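Long-range contacts in glycerophosphodiester phosphodiesterase (Parabacteroides distasonis, PDB 3NO3), which belongs to the glycerophosphoryl diester phosphodiesterase family, folds as a TIM-type barrel and carries a magnesium ion bound by acidic side chains: residues 38-43 with 98-103; 132-137 with 152-157; 5-10 with 228-233; 203-208 with 222-227; 18-23 with 75-80. All blocks are in the same frame, centred on the assembly; numbering follows the deposited sequence.

Interaction 1 (38-43 with 98-103); sequences SEFDVH and IRLIFE. With MG (magnesium ion), chain B.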
# COMPACT_ATOMS: atom_id res chain seq x y z
N SER A 38 -5.32 -4.56 -2.20
CA SER A 38 -4.34 -5.35 -1.47
C SER A 38 -3.02 -4.57 -1.45
O SER A 38 -2.46 -4.26 -2.51
CB SER A 38 -4.15 -6.72 -2.11
OG SER A 38 -3.64 -7.66 -1.15
N GLU A 39 -2.54 -4.27 -0.24
CA GLU A 39 -1.30 -3.52 -0.03
C GLU A 39 -0.12 -4.46 0.17
O GLU A 39 -0.26 -5.58 0.72
CB GLU A 39 -1.47 -2.57 1.15
CG GLU A 39 -0.30 -1.61 1.38
CD GLU A 39 0.70 -2.04 2.44
OE1 GLU A 39 0.63 -3.15 3.04
OE2 GLU A 39 1.56 -1.17 2.79
N PHE A 40 1.03 -4.02 -0.33
CA PHE A 40 2.26 -4.77 -0.21
C PHE A 40 3.48 -3.84 -0.23
O PHE A 40 3.40 -2.73 -0.78
CB PHE A 40 2.30 -5.88 -1.29
CG PHE A 40 2.18 -5.36 -2.67
CD1 PHE A 40 3.31 -5.00 -3.39
CD2 PHE A 40 0.94 -5.21 -3.28
CE1 PHE A 40 3.18 -4.50 -4.67
CE2 PHE A 40 0.82 -4.71 -4.56
CZ PHE A 40 1.96 -4.36 -5.25
N ASP A 41 4.59 -4.31 0.38
CA ASP A 41 5.77 -3.51 0.59
C ASP A 41 6.92 -3.96 -0.30
O ASP A 41 7.20 -5.16 -0.40
CB ASP A 41 6.18 -3.60 2.04
CG ASP A 41 5.06 -3.27 2.96
OD1 ASP A 41 4.59 -2.12 2.90
OD2 ASP A 41 4.64 -4.11 3.79
N VAL A 42 7.59 -3.02 -0.95
CA VAL A 42 8.59 -3.33 -1.98
C VAL A 42 9.96 -2.72 -1.65
O VAL A 42 10.04 -1.54 -1.31
CB VAL A 42 8.11 -2.88 -3.34
CG1 VAL A 42 9.17 -3.25 -4.47
CG2 VAL A 42 6.70 -3.48 -3.64
N HIS A 43 11.03 -3.53 -1.75
CA HIS A 43 12.43 -3.09 -1.67
C HIS A 43 13.18 -3.44 -2.97
O HIS A 43 12.86 -4.44 -3.63
CB HIS A 43 13.18 -3.86 -0.61
CG HIS A 43 12.65 -3.75 0.77
ND1 HIS A 43 13.20 -2.92 1.71
CD2 HIS A 43 11.69 -4.47 1.41
CE1 HIS A 43 12.56 -3.08 2.86
NE2 HIS A 43 11.64 -4.00 2.70
N ILE A 98 -9.08 -6.50 -8.16
CA ILE A 98 -8.42 -5.86 -7.03
C ILE A 98 -7.37 -4.82 -7.43
O ILE A 98 -6.65 -4.99 -8.39
CB ILE A 98 -7.88 -6.92 -6.06
CG1 ILE A 98 -7.70 -6.36 -4.65
CG2 ILE A 98 -6.62 -7.59 -6.58
CD1 ILE A 98 -7.95 -7.43 -3.60
N ARG A 99 -7.38 -3.72 -6.69
CA ARG A 99 -6.45 -2.63 -6.83
C ARG A 99 -5.16 -2.99 -6.09
O ARG A 99 -5.21 -3.57 -5.00
CB ARG A 99 -7.06 -1.40 -6.18
CG ARG A 99 -6.51 -0.13 -6.62
CD ARG A 99 -7.15 0.26 -7.92
NE ARG A 99 -6.53 1.48 -8.35
CZ ARG A 99 -6.71 2.06 -9.52
NH1 ARG A 99 -7.58 1.55 -10.42
NH2 ARG A 99 -6.05 3.20 -9.76
N LEU A 100 -4.01 -2.63 -6.67
CA LEU A 100 -2.71 -2.94 -6.11
C LEU A 100 -2.18 -1.70 -5.41
O LEU A 100 -1.95 -0.69 -6.05
CB LEU A 100 -1.79 -3.45 -7.22
CG LEU A 100 -2.35 -4.67 -7.99
CD1 LEU A 100 -1.32 -5.13 -8.97
CD2 LEU A 100 -2.73 -5.85 -7.00
N ILE A 101 -2.04 -1.76 -4.08
CA ILE A 101 -1.59 -0.64 -3.27
C ILE A 101 -0.11 -0.90 -2.95
O ILE A 101 0.22 -1.64 -2.06
CB ILE A 101 -2.45 -0.44 -1.99
CG1 ILE A 101 -3.96 -0.40 -2.31
CG2 ILE A 101 -2.02 0.83 -1.30
CD1 ILE A 101 -4.42 0.65 -3.34
N PHE A 102 0.77 -0.26 -3.72
CA PHE A 102 2.18 -0.60 -3.83
C PHE A 102 2.90 0.37 -2.92
O PHE A 102 3.01 1.54 -3.27
CB PHE A 102 2.55 -0.38 -5.32
CG PHE A 102 3.96 -0.76 -5.76
CD1 PHE A 102 5.13 -0.22 -5.19
CD2 PHE A 102 4.11 -1.57 -6.88
CE1 PHE A 102 6.37 -0.53 -5.69
CE2 PHE A 102 5.35 -1.89 -7.37
CZ PHE A 102 6.48 -1.39 -6.78
N GLU A 103 3.37 -0.10 -1.77
CA GLU A 103 4.24 0.70 -0.92
C GLU A 103 5.71 0.52 -1.34
O GLU A 103 6.26 -0.58 -1.17
CB GLU A 103 4.08 0.41 0.57
CG GLU A 103 4.98 1.35 1.38
CD GLU A 103 4.86 1.24 2.90
OE1 GLU A 103 3.88 0.67 3.44
OE2 GLU A 103 5.74 1.81 3.56
MG MG B . 3.22 -1.10 4.09
O HOH W 1 2.58 -3.00 4.87
O HOH W 2 4.64 -1.13 5.68
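E39, D41 and E103 meet around one magnesium ion, each giving it a single carboxylate oxygen: OE2 of E39 at 2.1 Å, OD1 of D41 at 2.1 Å and OE1 of E103 at 2.0 Å from the metal. The D41 and E103 carboxylates stand almost perpendicular, planes 86° apart, and their metal-bound oxygens OD1 and OE1 come within 2.9 Å, a closeness the cation probably makes tolerable. Two waters and one further atom from elsewhere complete the shell, and one water donates to both E39 OE1 and D41 OD2. E103 reaches the metal as an extended chain, CG anti to its backbone N (chi1 -177°), while E39 bends at chi2. In the second shell, R11 N bonds E39 OE1 and N22 ND2 bonds D41 OD2. Behind the ligands E39 lies beside I101 and D41 beside E103, while S38, F40 and V42 at the alternate positions make the five backbone hydrogen bonds. On the other face of the sheet V42 CG2 sits over the F102 ring, 3.9 Å from its centroid, and L100 CB meets the F40 ring edge. Adjacent parallel strands thus build a magnesium site, as expected near the C-terminal ends of TIM-type barrel strands.

Interaction 2 (132-137 with 152-157); sequences RTDYIS and KSEVSY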
# COMPACT_ATOMS: atom_id res chain seq x y z
N ARG A 132 -4.12 -0.38 -12.65
CA ARG A 132 -4.63 -0.91 -11.37
C ARG A 132 -3.67 -0.74 -10.20
O ARG A 132 -3.98 -1.21 -9.11
CB ARG A 132 -4.96 -2.41 -11.52
CG ARG A 132 -5.87 -2.79 -12.58
CD ARG A 132 -5.98 -4.33 -12.81
NE ARG A 132 -5.84 -5.05 -11.58
CZ ARG A 132 -5.53 -6.34 -11.46
NH1 ARG A 132 -5.41 -7.18 -12.51
NH2 ARG A 132 -5.40 -6.78 -10.23
N THR A 133 -2.56 -0.01 -10.37
CA THR A 133 -1.55 0.15 -9.35
C THR A 133 -1.44 1.60 -8.86
O THR A 133 -1.17 2.52 -9.64
CB THR A 133 -0.16 -0.34 -9.87
OG1 THR A 133 -0.28 -1.70 -10.33
CG2 THR A 133 0.90 -0.26 -8.79
N ASP A 134 -1.65 1.76 -7.57
CA ASP A 134 -1.56 3.04 -6.84
C ASP A 134 -0.30 2.97 -5.97
O ASP A 134 0.01 1.93 -5.41
CB ASP A 134 -2.78 3.22 -5.92
CG ASP A 134 -4.11 3.25 -6.65
OD1 ASP A 134 -4.19 3.29 -7.91
OD2 ASP A 134 -5.11 3.25 -5.91
N TYR A 135 0.45 4.07 -5.89
CA TYR A 135 1.70 4.09 -5.14
C TYR A 135 1.55 4.85 -3.82
O TYR A 135 0.82 5.89 -3.74
CB TYR A 135 2.81 4.77 -5.98
CG TYR A 135 3.09 4.07 -7.28
CD1 TYR A 135 3.76 2.83 -7.29
CD2 TYR A 135 2.71 4.61 -8.49
CE1 TYR A 135 4.04 2.16 -8.48
CE2 TYR A 135 2.96 3.92 -9.73
CZ TYR A 135 3.63 2.68 -9.70
OH TYR A 135 3.94 2.02 -10.89
N ILE A 136 2.22 4.34 -2.80
CA ILE A 136 2.31 5.00 -1.50
C ILE A 136 3.75 4.91 -1.00
O ILE A 136 4.43 3.93 -1.31
CB ILE A 136 1.31 4.41 -0.48
CG1 ILE A 136 1.62 2.94 -0.12
CG2 ILE A 136 -0.17 4.49 -1.04
CD1 ILE A 136 0.65 2.31 0.99
N SER A 137 4.24 5.88 -0.23
CA SER A 137 5.59 5.77 0.36
C SER A 137 5.75 6.73 1.52
O SER A 137 5.18 7.82 1.50
CB SER A 137 6.68 6.07 -0.69
OG SER A 137 7.98 5.82 -0.22
N LYS A 152 -0.61 10.53 -14.28
CA LYS A 152 -2.01 10.09 -14.22
C LYS A 152 -2.24 9.00 -13.20
O LYS A 152 -3.38 8.57 -13.06
CB LYS A 152 -2.52 9.58 -15.59
CG LYS A 152 -2.32 10.50 -16.83
CD LYS A 152 -2.65 11.98 -16.58
N SER A 153 -1.20 8.53 -12.50
CA SER A 153 -1.35 7.49 -11.48
C SER A 153 -1.68 8.09 -10.11
O SER A 153 -1.48 9.28 -9.86
CB SER A 153 -0.08 6.64 -11.36
OG SER A 153 0.12 5.89 -12.55
N GLU A 154 -2.20 7.24 -9.22
CA GLU A 154 -2.45 7.63 -7.85
C GLU A 154 -1.12 7.53 -7.08
O GLU A 154 -0.40 6.53 -7.19
CB GLU A 154 -3.49 6.73 -7.24
CG GLU A 154 -4.89 6.78 -7.90
CD GLU A 154 -5.51 8.15 -7.76
OE1 GLU A 154 -5.61 8.66 -6.63
OE2 GLU A 154 -5.79 8.76 -8.78
N VAL A 155 -0.78 8.60 -6.34
CA VAL A 155 0.36 8.66 -5.45
C VAL A 155 -0.06 9.31 -4.10
O VAL A 155 -0.54 10.47 -4.09
CB VAL A 155 1.53 9.45 -6.02
CG1 VAL A 155 2.71 9.34 -5.08
CG2 VAL A 155 1.92 8.97 -7.45
N SER A 156 0.10 8.59 -2.97
CA SER A 156 -0.23 9.12 -1.65
C SER A 156 0.97 9.12 -0.71
O SER A 156 1.80 8.20 -0.75
CB SER A 156 -1.39 8.38 -1.01
OG SER A 156 -2.48 8.39 -1.86
N TYR A 157 1.05 10.13 0.15
CA TYR A 157 2.15 10.23 1.10
C TYR A 157 1.77 9.50 2.37
O TYR A 157 0.63 9.65 2.84
CB TYR A 157 2.39 11.68 1.42
CG TYR A 157 3.62 12.03 2.18
CD1 TYR A 157 4.89 11.52 1.83
CD2 TYR A 157 3.57 12.98 3.17
CE1 TYR A 157 6.01 11.90 2.49
CE2 TYR A 157 4.71 13.40 3.82
CZ TYR A 157 5.93 12.88 3.47
OH TYR A 157 7.03 13.29 4.15
O HOH W 3 0.05 3.17 -11.93
O HOH W 4 -2.90 4.47 -10.01
O HOH W 5 -2.01 6.16 -3.98
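D134 and E154 each set CG anti to the carbonyl carbon (chi1 -61° and -63°), and their side chains run side by side in the same direction. They sit on a beta-alpha-beta unit, strand 133-137, helix 140-149 and strand 155-157, in the parallel sheet of the barrel. D134 OD1 lies 3.6 Å from E154 CG and forms a salt bridge with R99, while E154 bends at chi2, taking its carboxylate away to T173. Y135 N donates almost straight to E154 O (2.9 Å, 178°), and S156 N returns a bond to Y135 O. The following S137 N to S156 O bond is weak. Water bridges the splayed start of the pair, accepting from S153 OG and donating to T133 O. On one face I136 CG2 touches S156 CB; on the other, Y135 presents its ring edge to S153 CB and stacks on F146 of the helix. At the far end Y157 CD1 approaches S137 O at 3.7 Å.

Interaction 3 (5-10 with 228-233); sequences TKVIAH and ETQKIL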
# COMPACT_ATOMS: atom_id res chain seq x y z
N THR A 5 -16.57 4.62 1.89
CA THR A 5 -15.31 4.06 2.42
C THR A 5 -15.13 2.66 1.86
O THR A 5 -16.04 1.84 1.94
CB THR A 5 -15.27 4.04 3.97
OG1 THR A 5 -15.37 5.38 4.50
CG2 THR A 5 -13.97 3.41 4.48
N LYS A 6 -13.95 2.39 1.29
CA LYS A 6 -13.59 1.08 0.73
C LYS A 6 -12.42 0.48 1.52
O LYS A 6 -11.71 1.18 2.27
CB LYS A 6 -13.28 1.25 -0.77
CG LYS A 6 -14.56 1.61 -1.63
CD LYS A 6 -14.24 2.05 -3.10
CE LYS A 6 -15.49 2.64 -3.85
N VAL A 7 -12.22 -0.82 1.36
CA VAL A 7 -11.35 -1.61 2.24
C VAL A 7 -10.05 -2.05 1.53
O VAL A 7 -10.10 -2.68 0.44
CB VAL A 7 -12.06 -2.84 2.77
CG1 VAL A 7 -11.14 -3.57 3.79
CG2 VAL A 7 -13.42 -2.44 3.42
N ILE A 8 -8.92 -1.71 2.16
CA ILE A 8 -7.58 -2.14 1.76
C ILE A 8 -7.03 -3.14 2.78
O ILE A 8 -6.88 -2.82 3.97
CB ILE A 8 -6.63 -0.94 1.59
CG1 ILE A 8 -7.07 -0.13 0.38
CG2 ILE A 8 -5.16 -1.39 1.45
CD1 ILE A 8 -6.51 1.27 0.30
N ALA A 9 -6.73 -4.36 2.31
CA ALA A 9 -6.09 -5.40 3.10
C ALA A 9 -4.60 -5.12 3.21
O ALA A 9 -3.83 -5.37 2.26
CB ALA A 9 -6.32 -6.78 2.46
N HIS A 10 -4.20 -4.60 4.38
CA HIS A 10 -2.82 -4.28 4.72
C HIS A 10 -1.98 -5.56 4.65
O HIS A 10 -2.30 -6.53 5.37
CB HIS A 10 -2.77 -3.76 6.17
CG HIS A 10 -1.43 -3.21 6.58
ND1 HIS A 10 -0.76 -3.63 7.72
CD2 HIS A 10 -0.69 -2.21 6.05
CE1 HIS A 10 0.34 -2.91 7.85
NE2 HIS A 10 0.42 -2.06 6.83
N GLU A 228 -13.84 -7.70 9.00
CA GLU A 228 -14.59 -6.91 10.00
C GLU A 228 -15.01 -5.56 9.41
O GLU A 228 -16.16 -5.14 9.59
CB GLU A 228 -13.81 -6.74 11.32
CG GLU A 228 -14.41 -5.75 12.39
CD GLU A 228 -15.62 -6.25 13.16
OE1 GLU A 228 -16.77 -5.80 12.88
OE2 GLU A 228 -15.43 -7.05 14.10
N THR A 229 -14.11 -4.88 8.70
CA THR A 229 -14.47 -3.60 8.07
C THR A 229 -15.60 -3.74 7.03
O THR A 229 -16.53 -2.89 6.98
CB THR A 229 -13.26 -2.91 7.39
OG1 THR A 229 -12.13 -3.02 8.25
CG2 THR A 229 -13.54 -1.42 7.13
N GLN A 230 -15.54 -4.80 6.24
CA GLN A 230 -16.60 -5.10 5.27
C GLN A 230 -17.95 -5.34 5.95
O GLN A 230 -18.99 -4.85 5.47
CB GLN A 230 -16.24 -6.32 4.40
CG GLN A 230 -15.07 -6.09 3.37
CD GLN A 230 -14.61 -7.37 2.71
OE1 GLN A 230 -14.52 -8.42 3.36
NE2 GLN A 230 -14.33 -7.30 1.42
N LYS A 231 -17.94 -6.11 7.05
CA LYS A 231 -19.16 -6.37 7.82
C LYS A 231 -19.81 -5.07 8.32
O LYS A 231 -21.03 -4.86 8.16
CB LYS A 231 -18.86 -7.29 9.01
CG LYS A 231 -19.97 -7.32 10.10
CD LYS A 231 -19.77 -8.46 11.11
CE LYS A 231 -18.58 -8.18 12.04
NZ LYS A 231 -18.12 -9.35 12.84
N ILE A 232 -18.98 -4.23 8.96
CA ILE A 232 -19.42 -2.94 9.48
C ILE A 232 -20.01 -2.07 8.35
O ILE A 232 -21.06 -1.51 8.53
CB ILE A 232 -18.26 -2.20 10.19
CG1 ILE A 232 -17.99 -2.85 11.55
CG2 ILE A 232 -18.60 -0.71 10.41
CD1 ILE A 232 -16.66 -2.39 12.17
N LEU A 233 -19.36 -2.00 7.20
CA LEU A 233 -19.87 -1.22 6.04
C LEU A 233 -21.19 -1.79 5.49
O LEU A 233 -22.13 -1.01 5.15
CB LEU A 233 -18.81 -1.08 4.93
CG LEU A 233 -17.67 -0.09 5.24
CD1 LEU A 233 -16.51 -0.31 4.31
CD2 LEU A 233 -18.10 1.41 5.17
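V7 CG2 and L233 CD1 touch as their side chains overlap from opposing directions, where strand 6-9 runs antiparallel to helix 226-236, the short segments' axes 8.7 Å apart. Starting from L233 CB, the chain turns at CG, which lies anti to the carbonyl carbon (chi1 -74°) and comes 4.2 Å from the carbonyl oxygen of T5. The branches then part. CD1 presses closest, 3.2 Å from T5 O, and also touches V7 CG2 at 3.9 Å; CD2 lies against T5 CB at 4.0 Å. The leucine thus covers the T5 carbonyl with both methyls while reaching along the strand to V7. One helical turn earlier, T229 brings its CG2 methyl to V7 CG2 at 3.8 Å, and Q230 adds its CG to the same methyl. V7 CG2 is therefore held among three residues of the helix, and it points there because it stands anti to the carbonyl carbon.

The polar ends are engaged elsewhere: T5 OG1 bonds V218 O, and Q230 NE2 bonds I33 O. M210 and I214 of helix 207-216 extend the packing beside T229 and L233. In barrel terms, the last helix lies against the first strand, bringing the two ends of the chain together. The contact is van der Waals packing of methyls on one another and on a backbone carbonyl, without directional bonds between the segments.

Interaction 4 (203-208 with 222-227); sequences TVDDPK and TTDLPE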
# COMPACT_ATOMS: atom_id res chain seq x y z
N THR A 203 -3.06 1.73 10.62
CA THR A 203 -3.56 0.42 10.22
C THR A 203 -4.68 0.24 11.24
O THR A 203 -4.39 0.20 12.42
CB THR A 203 -2.45 -0.63 10.29
OG1 THR A 203 -1.50 -0.32 9.25
CG2 THR A 203 -2.97 -2.01 10.01
N VAL A 204 -5.94 0.27 10.80
CA VAL A 204 -7.07 0.40 11.76
C VAL A 204 -7.76 -0.93 11.97
O VAL A 204 -8.38 -1.43 11.03
CB VAL A 204 -8.07 1.45 11.29
CG1 VAL A 204 -9.23 1.53 12.31
CG2 VAL A 204 -7.35 2.79 11.18
N ASP A 205 -7.62 -1.50 13.18
CA ASP A 205 -8.15 -2.83 13.52
C ASP A 205 -9.25 -2.85 14.61
O ASP A 205 -10.04 -3.81 14.66
CB ASP A 205 -6.98 -3.75 13.93
CG ASP A 205 -5.92 -3.92 12.82
OD1 ASP A 205 -6.21 -3.65 11.63
OD2 ASP A 205 -4.78 -4.30 13.13
N ASP A 206 -9.34 -1.81 15.43
CA ASP A 206 -10.34 -1.73 16.51
C ASP A 206 -11.70 -1.34 15.88
O ASP A 206 -11.77 -0.37 15.10
CB ASP A 206 -9.90 -0.69 17.55
CG ASP A 206 -10.99 -0.37 18.58
OD1 ASP A 206 -11.24 -1.21 19.48
OD2 ASP A 206 -11.56 0.73 18.51
N PRO A 207 -12.80 -2.09 16.17
CA PRO A 207 -14.12 -1.70 15.59
C PRO A 207 -14.66 -0.30 15.88
O PRO A 207 -15.30 0.28 14.99
CB PRO A 207 -15.08 -2.74 16.18
CG PRO A 207 -14.23 -3.95 16.20
CD PRO A 207 -12.88 -3.46 16.70
N LYS A 208 -14.40 0.25 17.06
CA LYS A 208 -14.84 1.62 17.42
C LYS A 208 -14.10 2.66 16.54
O LYS A 208 -14.70 3.60 16.01
CB LYS A 208 -14.62 1.90 18.92
CG LYS A 208 -15.28 3.16 19.47
N THR A 222 -7.15 1.08 5.67
CA THR A 222 -6.10 0.07 5.55
C THR A 222 -6.08 -0.68 6.86
O THR A 222 -5.92 -0.09 7.93
CB THR A 222 -4.71 0.69 5.23
OG1 THR A 222 -4.77 1.30 3.95
CG2 THR A 222 -3.58 -0.38 5.23
N THR A 223 -6.29 -1.99 6.80
CA THR A 223 -6.55 -2.77 8.01
C THR A 223 -5.97 -4.18 7.93
O THR A 223 -5.90 -4.76 6.84
CB THR A 223 -8.09 -2.87 8.28
OG1 THR A 223 -8.35 -3.68 9.44
CG2 THR A 223 -8.82 -3.47 7.08
N ASP A 224 -5.61 -4.73 9.09
CA ASP A 224 -5.28 -6.18 9.23
C ASP A 224 -6.50 -7.07 9.46
O ASP A 224 -6.33 -8.28 9.53
CB ASP A 224 -4.27 -6.43 10.36
CG ASP A 224 -2.90 -5.79 10.10
OD1 ASP A 224 -2.49 -5.65 8.92
OD2 ASP A 224 -2.21 -5.46 11.09
N LEU A 225 -7.70 -6.49 9.62
CA LEU A 225 -8.96 -7.25 9.79
C LEU A 225 -9.97 -6.81 8.73
O LEU A 225 -11.01 -6.24 9.07
CB LEU A 225 -9.51 -7.05 11.22
CG LEU A 225 -8.63 -7.57 12.38
CD1 LEU A 225 -9.19 -7.15 13.78
CD2 LEU A 225 -8.48 -9.07 12.35
N PRO A 226 -9.67 -7.06 7.43
CA PRO A 226 -10.51 -6.50 6.34
C PRO A 226 -11.98 -6.99 6.34
O PRO A 226 -12.87 -6.20 6.02
CB PRO A 226 -9.78 -6.95 5.07
CG PRO A 226 -8.94 -8.08 5.47
CD PRO A 226 -8.51 -7.78 6.88
N GLU A 227 -12.22 -8.24 6.69
CA GLU A 227 -13.59 -8.76 6.77
C GLU A 227 -14.44 -8.08 7.86
O GLU A 227 -15.65 -7.87 7.62
CB GLU A 227 -13.62 -10.29 6.96
CG GLU A 227 -13.03 -11.07 5.79
CD GLU A 227 -13.43 -12.54 5.78
OE1 GLU A 227 -12.71 -13.37 6.36
OE2 GLU A 227 -14.44 -12.87 5.14
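D205 OD1 accepts the backbone N-H of D224 at 2.8 Å, on the syn side of the carboxylate and 26° out of its plane. V204 N donates to T222 O at 2.9 Å, lying in the carbonyl plane with an N-H...O angle of 162°. T223 OG1 lies near two acceptors: V204 O at 2.8 Å and D205 OD1 at 3.1 Å are both within reach of its one proton. The hydroxyl stands anti to its own backbone N (chi1 178°), where it also accepts from L225 N and so forms an ST turn just before helix 226-236. These bonds join the loop after strand 198-202 to the end of strand 220-223, both parts of a beta-alpha-beta unit built around helix 207-216. D206 is the N-cap of that helix and L225 the N-cap of the next. The carboxylates of D205 and D224 approach with OD2 to OD2 at 3.5 Å, probably an unfavourable pairing of like charges; D224 OD1 accepts hydrogen bonds from H10 ND1 and W14 NE1. Packing finishes the contact, with T203 CG2 against the D224 carboxylate, 3.7 Å from OD2, and L225 CD1 against D205, 3.6 Å from its O.

Interaction 5 (18-23 with 75-80); sequences GSAQNS and QLSNGE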
# COMPACT_ATOMS: atom_id res chain seq x y z
N GLY A 18 -3.37 -20.38 6.63
CA GLY A 18 -2.39 -20.61 5.58
C GLY A 18 -1.70 -19.39 5.00
O GLY A 18 -0.77 -19.55 4.17
N SER A 19 -2.08 -18.20 5.47
CA SER A 19 -1.62 -16.94 4.92
C SER A 19 -0.45 -16.38 5.72
O SER A 19 -0.02 -16.96 6.72
CB SER A 19 -2.79 -15.97 4.76
OG SER A 19 -2.44 -14.92 3.83
N ALA A 20 0.12 -15.31 5.21
CA ALA A 20 1.33 -14.68 5.71
C ALA A 20 1.32 -13.30 5.17
O ALA A 20 0.79 -13.07 4.10
CB ALA A 20 2.62 -15.38 5.22
N GLN A 21 1.92 -12.37 5.90
CA GLN A 21 2.07 -10.99 5.40
C GLN A 21 2.81 -10.97 4.08
O GLN A 21 3.79 -11.72 3.89
CB GLN A 21 2.81 -10.14 6.46
CG GLN A 21 1.98 -9.95 7.70
CD GLN A 21 2.72 -9.26 8.85
OE1 GLN A 21 3.71 -8.56 8.64
NE2 GLN A 21 2.20 -9.44 10.06
N ASN A 22 2.37 -10.12 3.14
CA ASN A 22 3.14 -9.87 1.89
C ASN A 22 3.44 -11.12 1.07
O ASN A 22 4.55 -11.32 0.56
CB ASN A 22 4.42 -9.07 2.21
CG ASN A 22 4.16 -7.58 2.42
OD1 ASN A 22 3.50 -6.99 1.62
ND2 ASN A 22 4.70 -6.98 3.48
N SER A 23 2.43 -11.99 0.99
CA SER A 23 2.59 -13.31 0.36
C SER A 23 1.63 -13.45 -0.84
O SER A 23 0.70 -12.65 -1.02
CB SER A 23 2.29 -14.41 1.40
OG SER A 23 0.94 -14.45 1.80
N GLN A 75 12.37 -18.08 3.53
CA GLN A 75 10.94 -18.41 3.55
C GLN A 75 10.12 -17.47 4.41
O GLN A 75 10.62 -16.94 5.40
CB GLN A 75 10.72 -19.85 4.01
CG GLN A 75 10.96 -20.85 2.91
CD GLN A 75 10.95 -22.27 3.41
OE1 GLN A 75 9.91 -22.81 3.83
NE2 GLN A 75 12.12 -22.90 3.38
N LEU A 76 8.84 -17.29 4.03
CA LEU A 76 7.88 -16.51 4.77
C LEU A 76 7.31 -17.36 5.89
O LEU A 76 7.60 -18.55 5.95
CB LEU A 76 6.73 -16.01 3.87
CG LEU A 76 7.14 -15.22 2.61
CD1 LEU A 76 5.93 -14.56 1.98
CD2 LEU A 76 8.27 -14.19 2.95
N SER A 77 6.50 -16.74 6.74
CA SER A 77 5.87 -17.42 7.89
C SER A 77 5.00 -18.61 7.54
O SER A 77 4.81 -19.49 8.41
CB SER A 77 5.09 -16.41 8.76
OG SER A 77 3.94 -15.89 8.11
N ASN A 78 4.50 -18.67 6.30
CA ASN A 78 3.72 -19.83 5.80
C ASN A 78 4.53 -20.76 4.89
O ASN A 78 3.94 -21.60 4.22
CB ASN A 78 2.43 -19.37 5.08
CG ASN A 78 2.70 -18.65 3.74
OD1 ASN A 78 3.86 -18.27 3.46
ND2 ASN A 78 1.66 -18.44 2.93
N GLY A 79 5.85 -20.64 4.88
CA GLY A 79 6.71 -21.49 4.04
C GLY A 79 6.91 -21.05 2.60
O GLY A 79 7.72 -21.64 1.90
N GLU A 80 6.20 -20.04 2.10
CA GLU A 80 6.48 -19.52 0.74
C GLU A 80 7.88 -18.96 0.64
O GLU A 80 8.39 -18.44 1.63
CB GLU A 80 5.53 -18.36 0.37
CG GLU A 80 4.11 -18.74 0.09
CD GLU A 80 3.27 -17.50 -0.32
OE1 GLU A 80 3.84 -16.55 -0.95
OE2 GLU A 80 2.05 -17.52 0.03
O HOH W 6 1.89 -17.43 8.73
O HOH W 7 3.47 -13.15 8.37
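N78 makes the direct hydrogen bond between the two loops: its ND2 donates to G18 O at 2.9 Å, in the carbonyl plane and in its own amide plane. The same nitrogen donates to E80 OE2, from above the carboxylate plane, while OD1 accepts from E80 N in an Asx turn. Bonds at both ends of the amide thus fix its rotation. CG of N78 sits between the backbone N and the carbonyl carbon (chi1 69°), which brings the amide alongside A20, CG to CB 3.6 Å.

One water donates to S19 O and another accepts from Q21 N, and both lie within bonding distance of S77 OG.

In the packing, L76 CD1 touches S23 CB at 3.7 Å and lies near N22 O, while A20 CB meets S77 OG at 3.2 Å. The E80 carboxylate passes beside S23, OE2 3.4 Å from CB; its OE1 accepts from I24 N and its OE2 from R25 N at the start of helix 24-32. S23 OG, at the N-cap, bonds S26 N and A20 O. An acid meeting N-H groups at a helix start would probably be stabilised by the helix dipole, and through N78 this polar network ties both loops to helix 24-32.

Interactions 1 and 2 lie in the buried core and share one sheet, strands 99-104 and 133-137 being neighbours in it. Both rest on parallel backbone pairing, but only interaction 1 supplies metal ligands. Interactions 3 and 4 lie about 15 and 14 Å from the chain centre, interaction 3 buried and interaction 4 partly so; both use helix 226-236, the first through apolar side chains, the second through the polar turn that leads into it. E39 N to A9 O carries the sheet from interaction 1 to interaction 3. Interaction 5, partly buried and about 18 Å from the chain centre, has no strand pairing and relies on one side-chain amide and bridging waters, yet its first loop still touches interaction 1.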